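Local coordinates for protein aminoglycoside phosphotransferase (Streptomyces rimosus, PDB 6FUC) that probably transfers the terminal phosphate of ATP to the 3''-hydroxyl of streptomycin, a modification that gives resistance to this aminoglycoside antibiotic, at residues V45-V50 / A80-G84; D58-W62 / K124-T128; D67-P71 / A205-L210; M134-A138 / L266-T270; D217-A223 / R259-L264. One frame throughout, in Å; residues are numbered along the deposited sequence.

Contact 1 (V45-V50 / A80-G84); sequences VPADQV and AAGAG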
# COMPACT_ATOMS: atom_id res chain seq x y z
N VAL A 45 -11.71 1.06 12.63
CA VAL A 45 -11.24 2.42 12.83
C VAL A 45 -12.20 3.16 13.72
O VAL A 45 -13.42 2.84 13.79
CB VAL A 45 -11.06 3.19 11.47
CG1 VAL A 45 -10.09 2.46 10.55
CG2 VAL A 45 -12.41 3.50 10.80
N PRO A 46 -11.69 4.18 14.41
CA PRO A 46 -12.60 4.96 15.21
C PRO A 46 -13.47 5.89 14.37
O PRO A 46 -13.31 6.02 13.18
CB PRO A 46 -11.67 5.74 16.16
CG PRO A 46 -10.33 5.62 15.62
CD PRO A 46 -10.28 4.51 14.64
N ALA A 47 -14.42 6.53 15.03
CA ALA A 47 -15.45 7.33 14.36
C ALA A 47 -14.85 8.34 13.38
O ALA A 47 -15.34 8.48 12.26
CB ALA A 47 -16.35 8.02 15.39
N ASP A 48 -13.75 8.98 13.77
CA ASP A 48 -13.18 10.04 12.95
C ASP A 48 -12.41 9.57 11.68
O ASP A 48 -12.02 10.39 10.84
CB ASP A 48 -12.38 11.02 13.84
CG ASP A 48 -11.12 10.42 14.42
OD1 ASP A 48 -10.95 9.19 14.42
OD2 ASP A 48 -10.27 11.22 14.94
N GLN A 49 -12.25 8.25 11.54
CA GLN A 49 -11.52 7.66 10.41
C GLN A 49 -12.46 6.86 9.48
O GLN A 49 -12.01 6.18 8.60
CB GLN A 49 -10.40 6.73 10.91
CG GLN A 49 -9.19 7.47 11.52
CD GLN A 49 -8.21 6.57 12.24
OE1 GLN A 49 -7.81 5.50 11.74
NE2 GLN A 49 -7.76 7.02 13.40
N VAL A 50 -13.77 6.86 9.77
CA VAL A 50 -14.70 6.02 9.02
C VAL A 50 -14.67 6.37 7.55
O VAL A 50 -14.77 5.43 6.78
CB VAL A 50 -16.12 6.11 9.64
CG1 VAL A 50 -17.20 5.44 8.79
CG2 VAL A 50 -16.10 5.49 11.03
N ALA A 80 -21.48 3.67 16.92
CA ALA A 80 -21.02 4.89 17.53
C ALA A 80 -19.51 5.07 17.71
O ALA A 80 -18.97 6.21 17.68
CB ALA A 80 -21.74 5.03 18.86
N ALA A 81 -18.83 3.96 17.85
CA ALA A 81 -17.43 3.97 18.11
C ALA A 81 -16.55 3.75 16.85
O ALA A 81 -15.33 3.65 16.96
CB ALA A 81 -17.13 2.94 19.19
N GLY A 82 -17.16 3.62 15.67
CA GLY A 82 -16.45 3.58 14.42
C GLY A 82 -16.98 2.51 13.49
O GLY A 82 -18.20 2.27 13.45
N ALA A 83 -16.11 1.90 12.74
CA ALA A 83 -16.53 1.02 11.64
C ALA A 83 -15.54 -0.14 11.52
O ALA A 83 -14.36 -0.05 11.91
CB ALA A 83 -16.64 1.75 10.30
N GLY A 84 -16.06 -1.23 10.96
CA GLY A 84 -15.28 -2.42 10.64
C GLY A 84 -15.53 -2.86 9.25
O GLY A 84 -16.66 -2.94 8.78
O HOH W 1 -14.19 6.77 17.91
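With chi1 at 171°, Val50 holds CG1 anti to the backbone N and CG2 beside it, and both methyls face Ala83. Val50 CG2 lies 3.8 Å from Ala83 CB and CG1 4.0 Å from the same atom, a small apolar patch that Leu53 of the same helix extends by touching Val45 and Ala83. Gly82 adopts phi 137° and psi -145°, angles reached essentially by glycine alone. Its bare CA can therefore come close to the other strand: Gly82 CA sits 3.2 Å from Val45 O in a CA-H...O contact, and Val50 CG2 rests against the same CA. Next to it Val45 and Ala83 form an antiparallel hydrogen-bonded pair. Val45 N donates to Ala83 O at 3.0 Å, and Ala83 N returns a bond of 3.0 Å to Val45 O. The paired bonding ends here although the backbones stay close, Ala47 CA lying 3.9 Å from Gly82 CA. Pro46 CA still makes a CA-H...O contact with Ala81 O, but Ala47 N is bonded to a water at 2.9 Å, which reaches Ala81 O only weakly. Pro46 and Ala81 pack on helix 4-12, while Trp76 and Val78 of strand 73-79 touch Ala83. The arrangement is that of the five-stranded antiparallel sheet of a kinase-like N-terminal lobe, at the turn from strand 40-45 into helix 50-63, probably the counterpart of helix C in protein kinases.

Contact 2 (D58-W62 / K124-T128); sequences DRVSW and KCPFT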
# COMPACT_ATOMS: atom_id res chain seq x y z
N ASP A 58 -14.72 0.74 -0.69
CA ASP A 58 -15.10 0.99 -2.07
C ASP A 58 -14.02 0.57 -3.07
O ASP A 58 -14.33 0.06 -4.15
CB ASP A 58 -15.48 2.46 -2.24
CG ASP A 58 -16.71 2.89 -1.47
OD1 ASP A 58 -17.52 2.02 -1.03
OD2 ASP A 58 -16.89 4.12 -1.33
N ARG A 59 -12.76 0.80 -2.71
CA ARG A 59 -11.63 0.39 -3.56
C ARG A 59 -11.58 -1.13 -3.70
O ARG A 59 -11.39 -1.66 -4.79
CB ARG A 59 -10.36 0.95 -2.99
CG ARG A 59 -10.22 2.44 -3.31
CD ARG A 59 -9.26 3.13 -2.37
NE ARG A 59 -8.88 4.47 -2.83
CZ ARG A 59 -9.66 5.51 -2.64
NH1 ARG A 59 -10.84 5.42 -2.04
NH2 ARG A 59 -9.30 6.69 -3.17
N VAL A 60 -11.75 -1.85 -2.58
CA VAL A 60 -11.67 -3.32 -2.64
C VAL A 60 -12.83 -3.84 -3.50
O VAL A 60 -12.65 -4.69 -4.38
CB VAL A 60 -11.76 -3.92 -1.22
CG1 VAL A 60 -11.84 -5.43 -1.27
CG2 VAL A 60 -10.58 -3.46 -0.35
N SER A 61 -14.06 -3.33 -3.21
CA SER A 61 -15.19 -3.79 -3.98
C SER A 61 -15.08 -3.47 -5.46
O SER A 61 -15.41 -4.28 -6.32
CB SER A 61 -16.44 -3.21 -3.37
OG SER A 61 -17.45 -3.40 -4.08
N TRP A 62 -14.62 -2.26 -5.80
CA TRP A 62 -14.45 -1.92 -7.20
C TRP A 62 -13.39 -2.81 -7.85
O TRP A 62 -13.60 -3.29 -8.98
CB TRP A 62 -14.11 -0.44 -7.36
CG TRP A 62 -13.87 -0.04 -8.76
CD1 TRP A 62 -14.81 0.23 -9.72
CD2 TRP A 62 -12.60 0.09 -9.44
NE1 TRP A 62 -14.21 0.54 -10.90
CE2 TRP A 62 -12.85 0.49 -10.76
CE3 TRP A 62 -11.28 -0.03 -9.02
CZ2 TRP A 62 -11.82 0.76 -11.66
CZ3 TRP A 62 -10.26 0.20 -9.93
CH2 TRP A 62 -10.56 0.58 -11.21
N LYS A 124 -11.12 5.80 -16.21
CA LYS A 124 -12.30 5.09 -15.77
C LYS A 124 -12.23 4.72 -14.29
O LYS A 124 -13.18 4.17 -13.74
CB LYS A 124 -12.51 3.86 -16.63
CG LYS A 124 -12.64 4.26 -18.12
CD LYS A 124 -13.11 3.05 -18.91
CE LYS A 124 -12.97 3.21 -20.42
NZ LYS A 124 -13.03 4.57 -20.88
N CYS A 125 -11.12 4.98 -13.67
CA CYS A 125 -11.02 4.65 -12.24
C CYS A 125 -11.80 5.66 -11.45
O CYS A 125 -11.59 6.83 -11.61
CB CYS A 125 -9.55 4.66 -11.82
SG CYS A 125 -9.29 4.07 -10.15
N PRO A 126 -12.64 5.23 -10.50
CA PRO A 126 -13.33 6.18 -9.64
C PRO A 126 -12.42 6.91 -8.65
O PRO A 126 -12.83 7.91 -8.05
CB PRO A 126 -14.28 5.26 -8.78
CG PRO A 126 -14.47 4.10 -9.62
CD PRO A 126 -13.19 3.85 -10.31
N PHE A 127 -11.23 6.38 -8.47
CA PHE A 127 -10.38 6.76 -7.31
C PHE A 127 -9.10 7.42 -7.80
O PHE A 127 -8.54 7.07 -8.85
CB PHE A 127 -10.01 5.50 -6.54
CG PHE A 127 -11.22 4.68 -6.18
CD1 PHE A 127 -12.09 5.11 -5.25
CD2 PHE A 127 -11.46 3.49 -6.82
CE1 PHE A 127 -13.22 4.37 -4.92
CE2 PHE A 127 -12.58 2.74 -6.52
CZ PHE A 127 -13.48 3.18 -5.58
N THR A 128 -8.62 8.34 -6.96
CA THR A 128 -7.36 9.02 -7.21
C THR A 128 -6.47 9.00 -5.97
O THR A 128 -6.94 9.05 -4.85
CB THR A 128 -7.59 10.45 -7.66
OG1 THR A 128 -8.13 11.23 -6.57
CG2 THR A 128 -8.40 10.54 -8.90
O HOH W 2 -10.40 9.36 -4.92
O HOH W 3 -6.48 7.09 -3.05
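Helix 58-62 runs past the irregular segment 124-128 with Arg59 and Phe127 CA atoms 7.5 Å apart, a gap filled by side chains, and no direct hydrogen bond crosses it. The Phe127 ring is sandwiched. Arg59 CG stands almost exactly above one face, 3.6 Å from the ring centroid in a CH-pi contact, and Pro126 CB covers the opposite face. Farther along the extended Arg59 chain the guanidinium turns a face to the ring, NH1 coming 3.5 Å from Phe127 CD1, with the two planes 43° apart. Trp62, its CG anti to the backbone N (chi1 178°), reaches out over the loop. Pro126 CD presses on its indole face, 3.4 Å from Trp62 CE2, and on that same face the Phe127 edge arrives in an offset edge-to-face pair, planes at 74°. Cys125 SG approaches the six-membered ring obliquely, 4.4 Å from its centroid, while also accepting a bond from Phe127 N. Polar links run through water: Arg59 NH2 donates to one at 2.9 Å, which lies 2.7 Å from Thr128 O. The other guanidinium nitrogens are engaged by carbonyls, NE by Leu213 O and NH1 by Ala55 O. Here helix 50-63, the probable equivalent of helix C, packs on a C-terminal-lobe loop between helices 100-117 and 131-143, an interface between the lobes of the kinase-like fold.

Contact 3 (D67-P71 / A205-L210); sequences DIPGP and AGFIDL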
# COMPACT_ATOMS: atom_id res chain seq x y z
N ASP A 67 -10.89 -7.60 -12.64
CA ASP A 67 -10.00 -8.74 -12.99
C ASP A 67 -8.57 -8.58 -12.52
O ASP A 67 -7.62 -8.93 -13.25
CB ASP A 67 -10.07 -9.14 -14.45
CG ASP A 67 -9.56 -10.49 -14.72
OD1 ASP A 67 -9.62 -11.40 -13.87
OD2 ASP A 67 -9.12 -10.70 -15.85
N ILE A 68 -8.39 -8.01 -11.34
CA ILE A 68 -7.10 -7.89 -10.66
C ILE A 68 -7.25 -8.63 -9.35
O ILE A 68 -8.20 -8.35 -8.60
CB ILE A 68 -6.73 -6.43 -10.37
CG1 ILE A 68 -6.67 -5.58 -11.63
CG2 ILE A 68 -5.42 -6.35 -9.61
CD1 ILE A 68 -5.68 -6.01 -12.68
N PRO A 69 -6.37 -9.57 -9.00
CA PRO A 69 -6.61 -10.38 -7.83
C PRO A 69 -6.40 -9.61 -6.53
O PRO A 69 -5.42 -8.91 -6.32
CB PRO A 69 -5.58 -11.51 -7.98
CG PRO A 69 -4.44 -10.88 -8.77
CD PRO A 69 -5.17 -10.01 -9.75
N GLY A 70 -7.36 -9.78 -5.63
CA GLY A 70 -7.40 -9.04 -4.37
C GLY A 70 -8.47 -9.63 -3.47
O GLY A 70 -9.10 -10.63 -3.78
N PRO A 71 -8.69 -9.02 -2.32
CA PRO A 71 -9.69 -9.48 -1.36
C PRO A 71 -11.10 -9.24 -1.88
O PRO A 71 -11.32 -8.46 -2.82
CB PRO A 71 -9.41 -8.65 -0.13
CG PRO A 71 -8.22 -7.85 -0.38
CD PRO A 71 -8.04 -7.79 -1.86
N ALA A 205 -0.47 -14.14 -5.89
CA ALA A 205 -1.81 -14.56 -5.48
C ALA A 205 -2.78 -13.40 -5.45
O ALA A 205 -3.97 -13.57 -5.79
CB ALA A 205 -1.79 -15.25 -4.12
N GLY A 206 -2.34 -12.23 -5.01
CA GLY A 206 -3.20 -11.05 -5.03
C GLY A 206 -2.55 -9.94 -4.28
O GLY A 206 -1.48 -10.08 -3.70
N PHE A 207 -3.22 -8.80 -4.31
CA PHE A 207 -2.81 -7.60 -3.60
C PHE A 207 -3.72 -7.38 -2.38
O PHE A 207 -4.90 -7.71 -2.47
CB PHE A 207 -2.91 -6.39 -4.51
CG PHE A 207 -2.05 -6.47 -5.73
CD1 PHE A 207 -0.70 -6.24 -5.66
CD2 PHE A 207 -2.58 -6.82 -6.96
CE1 PHE A 207 0.11 -6.32 -6.79
CE2 PHE A 207 -1.76 -6.91 -8.10
CZ PHE A 207 -0.43 -6.62 -7.98
N ILE A 208 -3.18 -6.80 -1.32
CA ILE A 208 -3.95 -6.44 -0.16
C ILE A 208 -3.70 -4.97 0.22
O ILE A 208 -2.84 -4.32 -0.39
CB ILE A 208 -3.68 -7.38 1.03
CG1 ILE A 208 -2.22 -7.27 1.51
CG2 ILE A 208 -4.07 -8.80 0.71
CD1 ILE A 208 -1.99 -7.81 2.90
N ASP A 209 -4.44 -4.48 1.19
CA ASP A 209 -4.22 -3.14 1.76
C ASP A 209 -4.31 -2.06 0.68
O ASP A 209 -3.40 -1.27 0.42
CB ASP A 209 -2.97 -3.09 2.63
CG ASP A 209 -3.20 -3.91 3.94
OD1 ASP A 209 -4.33 -4.26 4.30
OD2 ASP A 209 -2.20 -4.25 4.60
N LEU A 210 -5.53 -2.03 0.09
CA LEU A 210 -5.86 -1.23 -1.09
C LEU A 210 -6.45 0.11 -0.81
O LEU A 210 -7.01 0.76 -1.70
CB LEU A 210 -6.80 -2.08 -1.97
CG LEU A 210 -6.20 -3.33 -2.56
CD1 LEU A 210 -7.24 -4.33 -2.96
CD2 LEU A 210 -5.33 -3.00 -3.73
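Ile68 and Phe207 form one half of the apolar centre, Pro71 and Leu210 the other. With chi1 -58° for CG1, Ile68 has its CG2 methyl anti to the backbone N, pointing at the ring 3.9 Å from Phe207 CD2 and meeting it at a slant. Pro71 CD packs 3.7 Å from Leu210 CD1. In kinase-like folds this is where the loop between helix C and the following strand rests on the strand that leads into the counterpart of the DFG segment; here residues 67-71 join helix 50-63 to strand 73-79, and Asp209 and Leu210 probably match the Asp-Phe of DFG. Around the centre, Leu63 of helix 50-63 touches both Ile68 and Leu210, and Ala113 and Val114 of helix 100-117 back the Phe207 ring. The two segments run 78° apart end to end, so they touch over a short length rather than pairing as strands. Nearer the polar edge, Pro69 lies across a classic beta bulge, in which Ala205 and Gly206 both face Ile196: Pro69 CB is 3.4 Å from Ala205 O. Pro69 O accepts a straight bond of 3.0 Å from Phe207 N, yet the donor stands 36° above the carbonyl plane instead of on a lone pair. The neighbouring Ile208 O takes a bond from His187 NE2. Phe207 O is different, for it is buried without any polar partner, and carbons of the other segment crowd it: Gly70 CA in a CA-H...O contact at 3.4 Å, and Pro71 CD 3.2 Å from the same oxygen.

Contact 4 (M134-A138 / L266-T270); sequences MFSMA and LDPLT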
# COMPACT_ATOMS: atom_id res chain seq x y z
N MET A 134 -1.76 13.92 -2.37
CA MET A 134 -0.76 13.33 -1.48
C MET A 134 0.13 14.39 -0.88
O MET A 134 0.54 14.28 0.28
CB MET A 134 -0.02 12.26 -2.22
CG MET A 134 -0.90 11.07 -2.67
SD MET A 134 -2.21 10.48 -1.63
CE MET A 134 -1.03 9.78 -0.47
N PHE A 135 0.49 15.41 -1.68
CA PHE A 135 1.32 16.46 -1.16
C PHE A 135 0.57 17.22 -0.08
O PHE A 135 1.12 17.58 0.97
CB PHE A 135 1.87 17.37 -2.26
CG PHE A 135 3.16 17.99 -1.86
CD1 PHE A 135 4.35 17.34 -2.05
CD2 PHE A 135 3.23 19.21 -1.21
CE1 PHE A 135 5.56 17.86 -1.76
CE2 PHE A 135 4.47 19.76 -0.85
CZ PHE A 135 5.59 19.00 -1.04
N SER A 136 -0.73 17.46 -0.31
CA SER A 136 -1.55 18.07 0.73
C SER A 136 -1.65 17.21 2.00
O SER A 136 -1.56 17.77 3.12
CB SER A 136 -2.92 18.39 0.14
OG SER A 136 -2.75 19.30 -0.95
N MET A 137 -1.73 15.89 1.87
CA MET A 137 -1.68 15.06 3.02
C MET A 137 -0.36 15.19 3.79
O MET A 137 -0.34 15.29 5.02
CB MET A 137 -1.83 13.63 2.55
CG MET A 137 -3.21 13.17 2.19
SD MET A 137 -3.33 11.43 1.78
CE MET A 137 -3.46 10.79 3.43
N ALA A 138 0.76 15.21 3.10
CA ALA A 138 2.06 15.39 3.76
C ALA A 138 2.13 16.74 4.47
O ALA A 138 2.67 16.79 5.56
CB ALA A 138 3.16 15.29 2.73
N LEU A 266 8.61 11.22 -0.57
CA LEU A 266 7.31 11.80 -0.20
C LEU A 266 6.55 10.83 0.69
O LEU A 266 5.87 11.23 1.67
CB LEU A 266 6.50 12.10 -1.47
CG LEU A 266 5.10 12.64 -1.22
CD1 LEU A 266 5.07 13.94 -0.43
CD2 LEU A 266 4.39 12.78 -2.57
N ASP A 267 6.54 9.54 0.34
CA ASP A 267 5.60 8.59 0.93
C ASP A 267 5.62 8.64 2.43
O ASP A 267 4.52 8.69 3.05
CB ASP A 267 5.86 7.18 0.36
CG ASP A 267 4.70 6.26 0.70
OD1 ASP A 267 3.69 6.31 -0.12
OD2 ASP A 267 4.75 5.61 1.74
N PRO A 268 6.76 8.56 3.13
CA PRO A 268 6.68 8.50 4.57
C PRO A 268 6.09 9.71 5.24
O PRO A 268 5.61 9.65 6.37
CB PRO A 268 8.13 8.28 5.02
CG PRO A 268 8.93 8.65 3.89
CD PRO A 268 8.15 8.43 2.64
N LEU A 269 6.13 10.85 4.58
CA LEU A 269 5.58 12.10 5.07
C LEU A 269 4.04 12.12 5.06
O LEU A 269 3.44 13.02 5.59
CB LEU A 269 6.15 13.30 4.30
CG LEU A 269 7.65 13.37 4.28
CD1 LEU A 269 8.06 14.53 3.39
CD2 LEU A 269 8.25 13.51 5.65
N THR A 270 3.42 11.13 4.38
CA THR A 270 1.98 11.13 4.17
C THR A 270 1.22 10.26 5.17
O THR A 270 0.00 10.22 5.10
CB THR A 270 1.62 10.62 2.75
OG1 THR A 270 1.90 9.23 2.63
CG2 THR A 270 2.28 11.41 1.69
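The Phe135 ring meets Leu266 at a slant, with its CD1 3.8 Å from Leu266 CD1. Leu165 and Leu168 of helix 161-168 also touch the ring. The contact belongs to the helical C-terminal lobe of the kinase-like fold: helix 131-143 packs against the short, turn-rich tail that follows helix 257-266, in a buried contact. Leu266, its CG anti to the backbone N (chi1 177°), extends toward the helix, and the same CD1 methyl that meets Phe135 also lies 3.9 Å from Ala138 CB. Ala138 is the small residue at which the backbones come nearest, its CA 4.3 Å from Thr270 CA. Its methyl touches both Leu266 and Leu269, 3.9 Å from Leu269 CB, and Leu165 touches it as well. On the tail, bonds from Leu269 N to Leu266 O and from Thr270 N to Asp267 O, each spanning three residues, keep the chain coiled, and Asp267 OD2 accepts from Trp271 NE1 just beyond. Thr270 CG2 points at the helix backbone, 3.6 Å from Met134 O, while its hydroxyl turns back into its own segment. Thr270 OG1 donates at 2.7 Å to Asp267 O, in the carbonyl plane and on a lone pair, so two donors of one residue grip that oxygen; Arg212 NH1 is a further partner of the hydroxyl. Leu269 O, in contrast, is buried with no polar partner and is approached by carbon: Ala138 CA makes a CA-H...O contact of 3.3 Å with it.

Contact 5 (D217-A223 / R259-L264); sequences DPYADLA and RERFYL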
# COMPACT_ATOMS: atom_id res chain seq x y z
N ASP A 217 1.13 8.65 -10.70
CA ASP A 217 2.30 8.28 -11.47
C ASP A 217 2.69 6.82 -11.10
O ASP A 217 2.69 6.50 -9.91
CB ASP A 217 3.42 9.27 -11.11
CG ASP A 217 4.68 9.12 -11.88
OD1 ASP A 217 5.25 8.02 -11.99
OD2 ASP A 217 5.14 10.13 -12.40
N PRO A 218 3.06 5.99 -12.08
CA PRO A 218 3.46 4.61 -11.69
C PRO A 218 4.58 4.54 -10.66
O PRO A 218 4.67 3.55 -9.95
CB PRO A 218 3.88 4.00 -13.01
CG PRO A 218 4.16 5.14 -13.94
CD PRO A 218 3.17 6.22 -13.52
N TYR A 219 5.47 5.54 -10.64
CA TYR A 219 6.53 5.52 -9.59
C TYR A 219 6.04 5.67 -8.17
O TYR A 219 6.77 5.35 -7.26
CB TYR A 219 7.63 6.56 -9.94
CG TYR A 219 8.55 6.05 -10.99
CD1 TYR A 219 9.48 5.10 -10.67
CD2 TYR A 219 8.45 6.41 -12.30
CE1 TYR A 219 10.32 4.55 -11.62
CE2 TYR A 219 9.32 5.88 -13.29
CZ TYR A 219 10.20 4.91 -12.94
OH TYR A 219 11.03 4.34 -13.87
N ALA A 220 4.79 6.13 -7.97
CA ALA A 220 4.23 6.11 -6.63
C ALA A 220 4.23 4.69 -6.10
O ALA A 220 4.35 4.48 -4.87
CB ALA A 220 2.83 6.71 -6.61
N ASP A 221 4.00 3.72 -6.96
CA ASP A 221 4.08 2.30 -6.65
C ASP A 221 5.48 1.77 -6.79
O ASP A 221 5.99 1.09 -5.86
CB ASP A 221 3.13 1.50 -7.59
CG ASP A 221 1.69 1.39 -7.18
OD1 ASP A 221 1.30 1.93 -6.14
OD2 ASP A 221 0.95 0.74 -7.96
N LEU A 222 6.16 2.00 -7.90
CA LEU A 222 7.44 1.34 -8.13
C LEU A 222 8.50 1.77 -7.11
O LEU A 222 9.33 0.96 -6.72
CB LEU A 222 7.94 1.56 -9.52
CG LEU A 222 7.03 1.08 -10.66
CD1 LEU A 222 7.65 1.40 -12.01
CD2 LEU A 222 6.67 -0.41 -10.44
N ALA A 223 8.45 3.03 -6.64
CA ALA A 223 9.45 3.46 -5.67
C ALA A 223 9.40 2.59 -4.42
O ALA A 223 10.43 2.24 -3.83
CB ALA A 223 9.27 4.91 -5.30
N ARG A 259 12.62 10.86 -10.36
CA ARG A 259 11.20 10.73 -10.17
C ARG A 259 10.92 9.63 -9.08
O ARG A 259 10.10 9.78 -8.22
CB ARG A 259 10.57 10.41 -11.51
CG ARG A 259 9.10 10.24 -11.16
CD ARG A 259 8.19 10.56 -12.32
NE ARG A 259 8.81 10.08 -13.54
CZ ARG A 259 8.16 9.62 -14.59
NH1 ARG A 259 8.87 9.27 -15.66
NH2 ARG A 259 6.83 9.48 -14.61
N GLU A 260 11.61 8.48 -9.20
CA GLU A 260 11.48 7.41 -8.23
C GLU A 260 11.78 7.91 -6.80
O GLU A 260 11.05 7.64 -5.85
CB GLU A 260 12.38 6.27 -8.61
CG GLU A 260 12.32 5.06 -7.68
CD GLU A 260 13.40 4.03 -7.91
OE1 GLU A 260 14.05 4.02 -8.98
OE2 GLU A 260 13.65 3.19 -7.04
N ARG A 261 12.91 8.61 -6.69
CA ARG A 261 13.35 9.08 -5.38
C ARG A 261 12.36 10.09 -4.78
O ARG A 261 12.19 10.14 -3.57
CB ARG A 261 14.78 9.64 -5.50
CG ARG A 261 15.90 8.64 -5.31
CD ARG A 261 17.27 9.35 -5.33
NE ARG A 261 17.30 10.42 -4.33
CZ ARG A 261 17.27 11.73 -4.59
NH1 ARG A 261 17.23 12.16 -5.85
NH2 ARG A 261 17.28 12.60 -3.59
N PHE A 262 11.76 10.94 -5.64
CA PHE A 262 10.78 11.89 -5.16
C PHE A 262 9.66 11.11 -4.44
O PHE A 262 9.25 11.50 -3.35
CB PHE A 262 10.23 12.68 -6.34
CG PHE A 262 9.14 13.64 -6.02
CD1 PHE A 262 9.37 14.92 -5.59
CD2 PHE A 262 7.82 13.22 -6.08
CE1 PHE A 262 8.33 15.79 -5.27
CE2 PHE A 262 6.78 14.07 -5.75
CZ PHE A 262 7.04 15.36 -5.38
N TYR A 263 9.11 10.07 -5.09
CA TYR A 263 8.03 9.32 -4.43
C TYR A 263 8.50 8.54 -3.22
O TYR A 263 7.75 8.43 -2.24
CB TYR A 263 7.30 8.43 -5.47
CG TYR A 263 6.44 9.25 -6.36
CD1 TYR A 263 5.22 9.76 -5.90
CD2 TYR A 263 6.83 9.62 -7.65
CE1 TYR A 263 4.45 10.60 -6.68
CE2 TYR A 263 6.04 10.44 -8.44
CZ TYR A 263 4.87 10.95 -7.97
OH TYR A 263 4.07 11.79 -8.67
N LEU A 264 9.71 7.99 -3.26
CA LEU A 264 10.26 7.32 -2.09
C LEU A 264 10.28 8.25 -0.88
O LEU A 264 9.97 7.85 0.21
CB LEU A 264 11.66 6.80 -2.38
CG LEU A 264 12.25 5.97 -1.24
CD1 LEU A 264 11.43 4.69 -0.96
CD2 LEU A 264 13.68 5.66 -1.57
O HOH W 4 1.50 10.72 -8.64
O HOH W 5 5.23 12.35 -10.96
O HOH W 6 12.90 3.47 -4.47
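Helix 219-223 and helix 259-264 cross at -79°, their axes 8.1 Å apart, with Ala220 set against Tyr263 and Ala223 against Glu260. The small alanines permit this closeness: Ala223 CB sits 3.3 Å from Glu260 O, and the Tyr263 ring lies over the start of the first helix, with Ala220 N above one face and its helix neighbour Phe262 on the opposite one. Tyr219 rests on Glu260 CB through CD1, 3.7 Å away, and sends its OH to Ala254 O. Asp217 serves both helices. With CG anti to the backbone N (chi1 -175°), it accepts from Tyr219 N through OD1 at 2.8 Å, capping the helix start. Asp221, pointing away from the crossing, accepts from the backbone N atoms of His187 and Gly188, consistent with the role of the helix F aspartate of protein kinases. Asp217 OD2 takes a salt bridge on its syn side from Arg259 NH2, 2.9 Å and nearly straight at 174°, in the one conformer considered for this arginine. The guanidinium there also reaches Gln182 OE1 and Asp256 OD2, and Tyr219 CD2 lies over one of its faces. One water donates to Asp217 OD2 at 2.6 Å and accepts from Tyr263 OH; another joins that hydroxyl to Asp217 N. At the far end a third water donates to Ala223 O and, at 2.7 Å, to Glu260 OE2; Glu260 OE1 pairs with Arg257.

Overall arrangement
From the N terminus the chain opens contacts 1, 2 and 3 in turn, at the end of strand 40-45, on helix 50-63 and in the loop beyond it. Contact 1 closes first, within the N-terminal sheet. Contacts 2 and 3 close at 124-128 and 205-210, crossing contact 1 and each other, and bind the helix and its following loop to the C-terminal lobe. These two touch, Arg59 CD lying 3.3 Å from Leu210 O. Contact 4 opens at 134-138, before contact 3 closes, and so crosses it. Its loop to 266-270 contains contact 5, the two centres about 12 Å apart; together they tie the last helix and tail to helices 219-233 and 131-143 within the C-terminal lobe.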